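Local coordinates for protein D-glycero-beta-D-manno-heptose-1,7-bisphosphate 7-phosphatase (Mesorhizobium loti, PDB 2O2X) that removes the C-7 phosphate from D-glycero-beta-D-manno-heptose 1,7-bisphosphate, a magnesium-dependent step in making ADP-heptose, at residues L34-D39 with L158-K163; V75-N80 with D113-C118; L175-L180 with A192-R197. All coordinates share one frame; numbering follows the deposited sequence.

Contact 1 of 3, residues L34-D39 with L158-K163; sequences LFLDRD and LIVGDK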
loop_
_atom_site.group_PDB
_atom_site.type_symbol
_atom_site.label_atom_id
_atom_site.label_comp_id
_atom_site.label_asym_id
_atom_site.label_seq_id
_atom_site.Cartn_x
_atom_site.Cartn_y
_atom_site.Cartn_z
ATOM N N LEU A 34 0.686 6.460 -5.839
ATOM C CA LEU A 34 1.699 5.918 -4.956
ATOM C C LEU A 34 1.055 4.810 -4.164
ATOM O O LEU A 34 0.240 5.071 -3.281
ATOM C CB LEU A 34 2.280 6.982 -4.015
ATOM C CG LEU A 34 3.306 6.472 -2.986
ATOM C CD1 LEU A 34 4.524 5.915 -3.645
ATOM C CD2 LEU A 34 3.669 7.592 -2.030
ATOM N N PHE A 35 1.419 3.570 -4.478
ATOM C CA PHE A 35 0.971 2.406 -3.718
ATOM C C PHE A 35 1.941 2.139 -2.574
ATOM O O PHE A 35 3.147 2.102 -2.792
ATOM C CB PHE A 35 0.916 1.152 -4.602
ATOM C CG PHE A 35 -0.191 1.166 -5.645
ATOM C CD1 PHE A 35 -1.495 0.803 -5.306
ATOM C CD2 PHE A 35 0.067 1.538 -6.962
ATOM C CE1 PHE A 35 -2.513 0.795 -6.250
ATOM C CE2 PHE A 35 -0.966 1.520 -7.907
ATOM C CZ PHE A 35 -2.248 1.160 -7.535
ATOM N N LEU A 36 1.402 1.891 -1.382
ATOM C CA LEU A 36 2.193 1.592 -0.203
ATOM C C LEU A 36 1.689 0.339 0.458
ATOM O O LEU A 36 0.506 0.209 0.760
ATOM C CB LEU A 36 2.084 2.722 0.833
ATOM C CG LEU A 36 2.551 4.117 0.376
ATOM C CD1 LEU A 36 2.308 5.156 1.472
ATOM C CD2 LEU A 36 4.017 4.085 -0.035
ATOM N N ASP A 37 2.583 -0.575 0.774
ATOM C CA ASP A 37 2.256 -1.606 1.760
ATOM C C ASP A 37 2.085 -0.900 3.135
ATOM O O ASP A 37 2.498 0.261 3.306
ATOM C CB ASP A 37 3.385 -2.651 1.798
ATOM C CG ASP A 37 3.045 -3.869 2.673
ATOM O OD1 ASP A 37 1.882 -4.178 2.929
ATOM O OD2 ASP A 37 3.992 -4.556 3.079
ATOM N N ARG A 38 1.462 -1.569 4.116
ATOM C CA ARG A 38 1.241 -0.969 5.414
ATOM C C ARG A 38 2.274 -1.478 6.448
ATOM O O ARG A 38 3.168 -0.722 6.839
ATOM C CB ARG A 38 -0.204 -1.137 5.884
ATOM C CG ARG A 38 -0.588 -0.059 6.906
ATOM C CD ARG A 38 -1.813 -0.439 7.729
ATOM N NE ARG A 38 -1.460 -1.472 8.688
ATOM C CZ ARG A 38 -2.331 -2.245 9.327
ATOM N NH1 ARG A 38 -3.637 -2.101 9.133
ATOM N NH2 ARG A 38 -1.880 -3.169 10.143
ATOM N N ASP A 39 2.162 -2.725 6.891
ATOM C CA ASP A 39 3.015 -3.252 7.949
ATOM C C ASP A 39 4.433 -3.450 7.428
ATOM O O ASP A 39 4.655 -4.272 6.526
ATOM C CB ASP A 39 2.445 -4.575 8.460
ATOM C CG ASP A 39 1.036 -4.437 9.028
ATOM O OD1 ASP A 39 0.828 -3.611 9.928
ATOM O OD2 ASP A 39 0.159 -5.211 8.591
ATOM N N LEU A 158 3.860 4.063 -8.813
ATOM C CA LEU A 158 4.988 3.559 -8.052
ATOM C C LEU A 158 4.456 2.739 -6.893
ATOM O O LEU A 158 3.336 2.946 -6.450
ATOM C CB LEU A 158 5.763 4.750 -7.488
ATOM C CG LEU A 158 6.188 5.828 -8.504
ATOM C CD1 LEU A 158 6.887 6.957 -7.743
ATOM C CD2 LEU A 158 7.103 5.260 -9.573
ATOM N N ILE A 159 5.267 1.795 -6.421
ATOM C CA ILE A 159 4.925 1.007 -5.243
ATOM C C ILE A 159 6.125 0.984 -4.305
ATOM O O ILE A 159 7.281 0.953 -4.764
ATOM C CB ILE A 159 4.457 -0.425 -5.564
ATOM C CG1 ILE A 159 3.941 -1.135 -4.283
ATOM C CG2 ILE A 159 5.529 -1.232 -6.326
ATOM C CD1 ILE A 159 3.000 -2.298 -4.525
ATOM N N VAL A 160 5.851 1.030 -3.001
ATOM C CA VAL A 160 6.857 0.934 -1.948
ATOM C C VAL A 160 6.391 -0.126 -0.956
ATOM O O VAL A 160 5.233 -0.120 -0.527
ATOM C CB VAL A 160 7.030 2.266 -1.240
ATOM C CG1 VAL A 160 8.181 2.153 -0.246
ATOM C CG2 VAL A 160 7.214 3.391 -2.248
ATOM N N GLY A 161 7.265 -1.051 -0.598
ATOM C CA GLY A 161 6.995 -2.030 0.438
ATOM C C GLY A 161 8.260 -2.694 0.923
ATOM O O GLY A 161 9.319 -2.468 0.315
ATOM N N ASP A 162 8.171 -3.529 1.957
ATOM C CA ASP A 162 9.379 -4.183 2.470
ATOM C C ASP A 162 9.461 -5.646 2.122
ATOM O O ASP A 162 10.379 -6.329 2.569
ATOM C CB ASP A 162 9.557 -3.961 3.989
ATOM C CG ASP A 162 8.734 -4.902 4.855
ATOM O OD1 ASP A 162 7.598 -5.192 4.496
ATOM O OD2 ASP A 162 9.247 -5.291 5.921
ATOM N N LYS A 163 8.523 -6.131 1.312
ATOM C CA LYS A 163 8.528 -7.539 0.918
ATOM C C LYS A 163 8.640 -7.682 -0.590
ATOM O O LYS A 163 8.150 -6.860 -1.352
ATOM C CB LYS A 163 7.298 -8.247 1.493
ATOM C CG LYS A 163 7.478 -8.430 3.029
ATOM C CD LYS A 163 6.215 -8.711 3.829
ATOM C CE LYS A 163 6.474 -8.528 5.360
ATOM N NZ LYS A 163 6.342 -7.098 5.882
#
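Phe35 is gripped through both of its peptide groups: its N donates to Leu158 O at 2.8 Å, nearly straight at 168°, and its O accepts from Val160 N. Two residues on, Asp37 N reaches Val160 O at 3.0 Å, so two parallel strands run in register up to the loops that follow them. On one face of the sheet Leu36 CD2 lies 3.7 Å from Val160 CB, the two side chains pointing the same way, while Leu34 CD1 meets Val160 CG2; branched apolar residues suit this face, which helix 199-211 covers. On the other, Phe35 CB rests against Ile159 CG1 at 3.8 Å. These are central strands of the Rossmann-like HAD fold, whose catalytic loops leave the C-terminal ends of the strands. Here Asp37, by similarity the nucleophile and a magnesium ligand, stands beside Asp162, also a probable magnesium ligand. The bond from CA to CB of Asp37 points toward the other strand, and with CG anti to the backbone N (chi1 -173°) the carboxylate lies where OD2 comes near Asp162. Its CB lies 3.9 Å from Gly161 CA; any CB on that residue would point at Asp37 and crowd it, so a glycine suits the place. Asp37 OD1 forms a salt bridge with Lys137; its OD2 comes within 3.9 Å of Asp162 OD1, the carboxylate planes 34° apart. Lys163 comes in from the side of Asp162: its chain bends at chi4 and brings NZ back to the syn lone pair of Asp162 OD1 at 2.7 Å, with Asp45 as a second salt-bridge partner.

Contact 2 of 3, residues V75-N80 with D113-C118; sequences VVVVTN and DMVLAC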
loop_
_atom_site.group_PDB
_atom_site.type_symbol
_atom_site.label_atom_id
_atom_site.label_comp_id
_atom_site.label_asym_id
_atom_site.label_seq_id
_atom_site.Cartn_x
_atom_site.Cartn_y
_atom_site.Cartn_z
ATOM N N VAL A 75 -2.632 8.330 -2.752
ATOM C CA VAL A 75 -1.870 7.358 -1.984
ATOM C C VAL A 75 -2.775 6.196 -1.634
ATOM O O VAL A 75 -3.819 6.366 -1.010
ATOM C CB VAL A 75 -1.263 7.999 -0.731
ATOM C CG1 VAL A 75 -0.536 6.947 0.100
ATOM C CG2 VAL A 75 -0.321 9.187 -1.098
ATOM N N VAL A 76 -2.397 5.007 -2.092
ATOM C CA VAL A 76 -3.222 3.817 -1.996
ATOM C C VAL A 76 -2.511 2.757 -1.177
ATOM O O VAL A 76 -1.428 2.295 -1.539
ATOM C CB VAL A 76 -3.588 3.252 -3.384
ATOM C CG1 VAL A 76 -4.447 2.020 -3.256
ATOM C CG2 VAL A 76 -4.288 4.326 -4.245
ATOM N N VAL A 77 -3.121 2.395 -0.042
ATOM C CA VAL A 77 -2.564 1.356 0.841
ATOM C C VAL A 77 -3.044 0.017 0.329
ATOM O O VAL A 77 -4.242 -0.166 0.135
ATOM C CB VAL A 77 -2.987 1.570 2.293
ATOM C CG1 VAL A 77 -2.443 0.428 3.180
ATOM C CG2 VAL A 77 -2.487 2.934 2.805
ATOM N N VAL A 78 -2.131 -0.913 0.104
ATOM C CA VAL A 78 -2.472 -2.273 -0.383
ATOM C C VAL A 78 -1.783 -3.257 0.562
ATOM O O VAL A 78 -0.557 -3.329 0.633
ATOM C CB VAL A 78 -2.079 -2.531 -1.866
ATOM C CG1 VAL A 78 -3.004 -1.780 -2.771
ATOM C CG2 VAL A 78 -0.613 -2.149 -2.150
ATOM N N THR A 79 -2.571 -3.980 1.347
ATOM C CA THR A 79 -2.007 -4.747 2.479
ATOM C C THR A 79 -2.591 -6.153 2.518
ATOM O O THR A 79 -3.806 -6.324 2.454
ATOM C CB THR A 79 -2.218 -4.017 3.839
ATOM O OG1 THR A 79 -1.758 -4.821 4.929
ATOM C CG2 THR A 79 -3.655 -3.663 4.110
ATOM N N ASN A 80 -1.725 -7.155 2.659
ATOM C CA ASN A 80 -2.148 -8.509 2.972
ATOM C C ASN A 80 -2.283 -8.602 4.499
ATOM O O ASN A 80 -1.403 -8.206 5.258
ATOM C CB ASN A 80 -1.124 -9.571 2.562
ATOM C CG ASN A 80 -0.979 -9.790 1.034
ATOM O OD1 ASN A 80 -1.794 -9.338 0.223
ATOM N ND2 ASN A 80 0.064 -10.551 0.647
ATOM N N ASP A 113 -5.624 7.908 0.516
ATOM C CA ASP A 113 -6.843 8.090 -0.290
ATOM C C ASP A 113 -7.654 6.823 -0.534
ATOM O O ASP A 113 -8.828 6.876 -0.904
ATOM C CB ASP A 113 -6.442 8.753 -1.583
ATOM C CG ASP A 113 -5.767 10.080 -1.329
ATOM O OD1 ASP A 113 -6.497 10.993 -0.823
ATOM O OD2 ASP A 113 -4.533 10.197 -1.541
HETATM N N MSE A 114 -7.044 5.663 -0.316
HETATM C CA MSE A 114 -7.778 4.409 -0.451
HETATM C C MSE A 114 -7.018 3.338 0.329
HETATM O O MSE A 114 -5.774 3.371 0.395
HETATM C CB MSE A 114 -7.918 4.021 -1.916
HETATM C CG MSE A 114 -8.711 2.769 -2.161
HETATM SE SE MSE A 114 -9.120 2.386 -4.006
HETATM C CE MSE A 114 -10.583 3.617 -4.222
ATOM N N VAL A 115 -7.763 2.416 0.925
ATOM C CA VAL A 115 -7.178 1.223 1.571
ATOM C C VAL A 115 -7.796 -0.035 0.979
ATOM O O VAL A 115 -9.030 -0.160 0.967
ATOM C CB VAL A 115 -7.435 1.231 3.094
ATOM C CG1 VAL A 115 -6.916 -0.057 3.757
ATOM C CG2 VAL A 115 -6.801 2.463 3.744
ATOM N N LEU A 116 -6.957 -0.960 0.509
ATOM C CA LEU A 116 -7.373 -2.306 0.124
ATOM C C LEU A 116 -6.623 -3.312 0.974
ATOM O O LEU A 116 -5.431 -3.141 1.253
ATOM C CB LEU A 116 -7.172 -2.607 -1.352
ATOM C CG LEU A 116 -7.800 -1.576 -2.302
ATOM C CD1 LEU A 116 -6.816 -0.503 -2.689
ATOM C CD2 LEU A 116 -8.243 -2.248 -3.606
ATOM N N ALA A 117 -7.325 -4.339 1.427
ATOM C CA ALA A 117 -6.728 -5.381 2.230
ATOM C C ALA A 117 -7.282 -6.744 1.859
ATOM O O ALA A 117 -8.476 -6.880 1.511
ATOM C CB ALA A 117 -6.960 -5.121 3.711
ATOM N N CYS A 118 -6.415 -7.736 1.908
ATOM C CA CYS A 118 -6.740 -9.119 1.524
ATOM C C CYS A 118 -6.389 -10.076 2.646
ATOM O O CYS A 118 -5.227 -10.166 3.033
ATOM C CB CYS A 118 -6.008 -9.517 0.271
ATOM S SG CYS A 118 -6.522 -11.200 -0.256
#
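Val75 and Asp113 open a parallel strand pair with a reciprocal grip: Val75 N donates to Asp113 OD2 at 2.9 Å, almost straight at 171°, and Asp113 N donates back to Val75 O at 2.8 Å. The pair belongs to the parallel part of the sheet in the Rossmann-like HAD fold, with helix 91-107 in the crossover between its two strands. Asp113 stands just ahead of strand 114-118, where a side-chain carboxylate can take a peptide N-H as a further backbone carbonyl would. It spends the anti lone pair of OD2 on that bond, while OD1 forms a salt bridge with Arg25, so both oxygens of this buried group are satisfied. Val75 O also receives a weak second bond from Met114 N, a selenomethionine.

Beyond this start the backbone bonds alternate regularly. Val77 N gives to Met114 O and Val77 O takes from Leu116 N, the latter at 2.9 Å and 175°; Thr79 then repeats the pattern with Leu116 O and Cys118 N. Val76 N and O, and Val78 N, face the other way and bond to strand 34-36, whereas Val78 O, past the end of that strand, accepts from Lys137 NZ. Beta-branched valines suit so extended a backbone, and Leu116 CD1 packs against Val76 CG1 at 3.5 Å, under helix 141-150.

Toward the C-terminal ends valine gives way to polar residues on strand 75-80. Thr79, by similarity a residue that stabilises the phosphoryl group, has OG1 anti to its own N (chi1 176°), where Gln81 NE2 bonds to it. Asn80, which by similarity binds substrate, gives its ND2 hydrogen to Lys137 O. The methyl of Thr79 is turned to the neighbouring strand, its CG2 3.4 Å from Leu116 O and 3.6 Å from Ala117 CB.

Contact 3 of 3, residues L175-L180 with A192-R197; sequences LAQGWL and AIRPLR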
loop_
_atom_site.group_PDB
_atom_site.type_symbol
_atom_site.label_atom_id
_atom_site.label_comp_id
_atom_site.label_asym_id
_atom_site.label_seq_id
_atom_site.Cartn_x
_atom_site.Cartn_y
_atom_site.Cartn_z
ATOM N N LEU A 175 3.403 -1.721 -13.496
ATOM C CA LEU A 175 4.276 -0.634 -13.069
ATOM C C LEU A 175 5.687 -0.874 -13.614
ATOM O O LEU A 175 6.008 -2.002 -13.988
ATOM C CB LEU A 175 4.332 -0.525 -11.540
ATOM C CG LEU A 175 3.145 0.144 -10.841
ATOM C CD1 LEU A 175 1.834 -0.607 -11.038
ATOM C CD2 LEU A 175 3.471 0.297 -9.362
ATOM N N ALA A 176 6.500 0.172 -13.642
ATOM C CA ALA A 176 7.888 0.092 -14.099
ATOM C C ALA A 176 8.944 0.191 -13.000
ATOM O O ALA A 176 10.129 -0.108 -13.244
ATOM C CB ALA A 176 8.143 1.181 -15.118
ATOM N N GLN A 177 8.523 0.626 -11.808
ATOM C CA GLN A 177 9.436 0.837 -10.702
ATOM C C GLN A 177 8.751 0.586 -9.392
ATOM O O GLN A 177 7.572 0.894 -9.229
ATOM C CB GLN A 177 9.885 2.296 -10.640
ATOM C CG GLN A 177 10.771 2.748 -11.744
ATOM C CD GLN A 177 11.302 4.129 -11.459
ATOM O OE1 GLN A 177 12.457 4.284 -11.059
ATOM N NE2 GLN A 177 10.454 5.158 -11.655
ATOM N N GLY A 178 9.518 0.078 -8.441
ATOM C CA GLY A 178 9.113 0.047 -7.048
ATOM C C GLY A 178 10.329 0.227 -6.166
ATOM O O GLY A 178 11.465 0.041 -6.617
ATOM N N TRP A 179 10.101 0.611 -4.912
ATOM C CA TRP A 179 11.156 0.815 -3.914
ATOM C C TRP A 179 11.000 -0.230 -2.844
ATOM O O TRP A 179 9.905 -0.420 -2.277
ATOM C CB TRP A 179 11.078 2.240 -3.329
ATOM C CG TRP A 179 11.882 3.225 -4.093
ATOM C CD1 TRP A 179 13.145 3.670 -3.782
ATOM C CD2 TRP A 179 11.544 3.830 -5.341
ATOM N NE1 TRP A 179 13.587 4.536 -4.738
ATOM C CE2 TRP A 179 12.635 4.645 -5.710
ATOM C CE3 TRP A 179 10.414 3.768 -6.189
ATOM C CZ2 TRP A 179 12.642 5.411 -6.898
ATOM C CZ3 TRP A 179 10.435 4.522 -7.378
ATOM C CH2 TRP A 179 11.547 5.327 -7.700
ATOM N N LEU A 180 12.075 -0.946 -2.578
ATOM C CA LEU A 180 12.052 -1.998 -1.587
ATOM C C LEU A 180 12.714 -1.536 -0.309
ATOM O O LEU A 180 13.940 -1.373 -0.208
ATOM C CB LEU A 180 12.715 -3.251 -2.153
ATOM C CG LEU A 180 12.761 -4.506 -1.294
ATOM C CD1 LEU A 180 11.368 -5.007 -0.996
ATOM C CD2 LEU A 180 13.528 -5.602 -2.029
ATOM N N ALA A 192 12.255 -2.020 -12.475
ATOM C CA ALA A 192 13.374 -1.770 -11.611
ATOM C C ALA A 192 12.889 -1.825 -10.173
ATOM O O ALA A 192 11.962 -1.091 -9.794
ATOM C CB ALA A 192 14.001 -0.427 -11.899
ATOM N N ILE A 193 13.518 -2.696 -9.381
ATOM C CA ILE A 193 13.468 -2.618 -7.911
ATOM C C ILE A 193 14.553 -1.662 -7.463
ATOM O O ILE A 193 15.739 -1.871 -7.748
ATOM C CB ILE A 193 13.647 -3.973 -7.232
ATOM C CG1 ILE A 193 12.485 -4.895 -7.631
ATOM C CG2 ILE A 193 13.664 -3.810 -5.748
ATOM C CD1 ILE A 193 12.595 -6.336 -7.216
ATOM N N ARG A 194 14.129 -0.566 -6.842
ATOM C CA ARG A 194 15.011 0.486 -6.367
ATOM C C ARG A 194 15.234 0.262 -4.877
ATOM O O ARG A 194 14.289 -0.023 -4.146
ATOM C CB ARG A 194 14.367 1.861 -6.591
ATOM C CG ARG A 194 13.910 2.131 -8.002
ATOM C CD ARG A 194 15.052 2.238 -8.953
ATOM N NE ARG A 194 14.613 2.666 -10.274
ATOM C CZ ARG A 194 15.416 2.682 -11.332
ATOM N NH1 ARG A 194 16.668 2.268 -11.206
ATOM N NH2 ARG A 194 14.939 3.074 -12.519
ATOM N N PRO A 195 16.466 0.387 -4.397
ATOM C CA PRO A 195 16.718 0.174 -2.978
ATOM C C PRO A 195 16.181 1.342 -2.135
ATOM O O PRO A 195 16.198 2.468 -2.593
ATOM C CB PRO A 195 18.247 0.100 -2.909
ATOM C CG PRO A 195 18.688 0.938 -4.019
ATOM C CD PRO A 195 17.699 0.758 -5.127
ATOM N N LEU A 196 15.660 1.053 -0.952
ATOM C CA LEU A 196 15.238 2.117 -0.016
ATOM C C LEU A 196 15.798 1.852 1.380
ATOM O O LEU A 196 15.118 1.339 2.263
ATOM C CB LEU A 196 13.714 2.263 -0.018
ATOM C CG LEU A 196 13.075 3.417 0.781
ATOM C CD1 LEU A 196 13.730 4.755 0.478
ATOM C CD2 LEU A 196 11.573 3.482 0.557
ATOM N N ARG A 197 17.064 2.223 1.581
ATOM C CA ARG A 197 17.789 1.857 2.782
ATOM C C ARG A 197 18.292 3.034 3.587
ATOM O O ARG A 197 18.644 2.846 4.736
ATOM C CB ARG A 197 19.001 0.996 2.429
ATOM C CG ARG A 197 18.622 -0.296 1.694
ATOM C CD ARG A 197 19.816 -0.981 1.084
ATOM N NE ARG A 197 20.381 -0.213 -0.015
ATOM C CZ ARG A 197 21.267 -0.678 -0.900
ATOM N NH1 ARG A 197 21.755 -1.912 -0.799
ATOM N NH2 ARG A 197 21.685 0.096 -1.888
HETATM O O HOH W 1 16.615 4.339 -4.661
#
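Arg194 CB sits over one face of the Trp179 indole, 3.4 Å from the centroid of the five-membered ring and 12° off its normal, a CH-pi contact. CG continues across the ring system, 3.6 Å from Trp179 CE2. The chain then bends at chi2 (-67°) and carries the guanidinium to Gln177, its plane 45° from the indole. There Arg194 NE donates to Gln177 OE1 at 2.8 Å, on a lone pair in the carbonyl plane, and NH2 adds a weak bond to the same oxygen. Amide and guanidinium stand almost at right angles, while Ala192 CB lies 3.4 Å above the centre of the guanidinium, a methyl small enough to let the flat group settle over it.

What places these side chains is the parallel pairing of strands 177-181 and 191-196 beside the HAD core. Arg194 N bonds to Gly178 O at 2.7 Å and Arg194 O takes Leu180 N, bringing Arg194 level with Trp179; Gln177 and Ala192 share their face. On the other face Leu180 CB meets Ile193 CG2 at 3.8 Å, near helix 164-172. A water links Trp179 NE1 to the backbone, accepting weakly from it and donating to Pro195 O at 2.8 Å. From helix 199-211, Leu205 and Ala208 also touch the indole. Replacing Trp179 by an alanine would probably open a gap beneath that helix and leave the aliphatic part of Arg194 without the surface it lies on. The arginine thus divides its chemistry: its methylenes cover an aromatic face, while its charged end is received by a neutral amide oxygen.

All three contacts are parallel strand pairs of one sheet. Contacts 1 and 2 are buried near the centre of the chain and touch directly: Leu36 N lies 2.9 Å from Val76 O, joining strands 34-36 and 75-80. Contact 3 continues the sheet from the other side of contact 1, through Trp179 N and Ile159 O, but is only partly buried and about 18 Å, centre to centre, from contact 2. Chemistry follows place. Contacts 1 and 2 have apolar strands that end in residues of the probable active site, with Lys137 bonding to both; contact 3, toward the sheet's margin, relies on an arginine, a glutamine and an ordered water around a tryptophan.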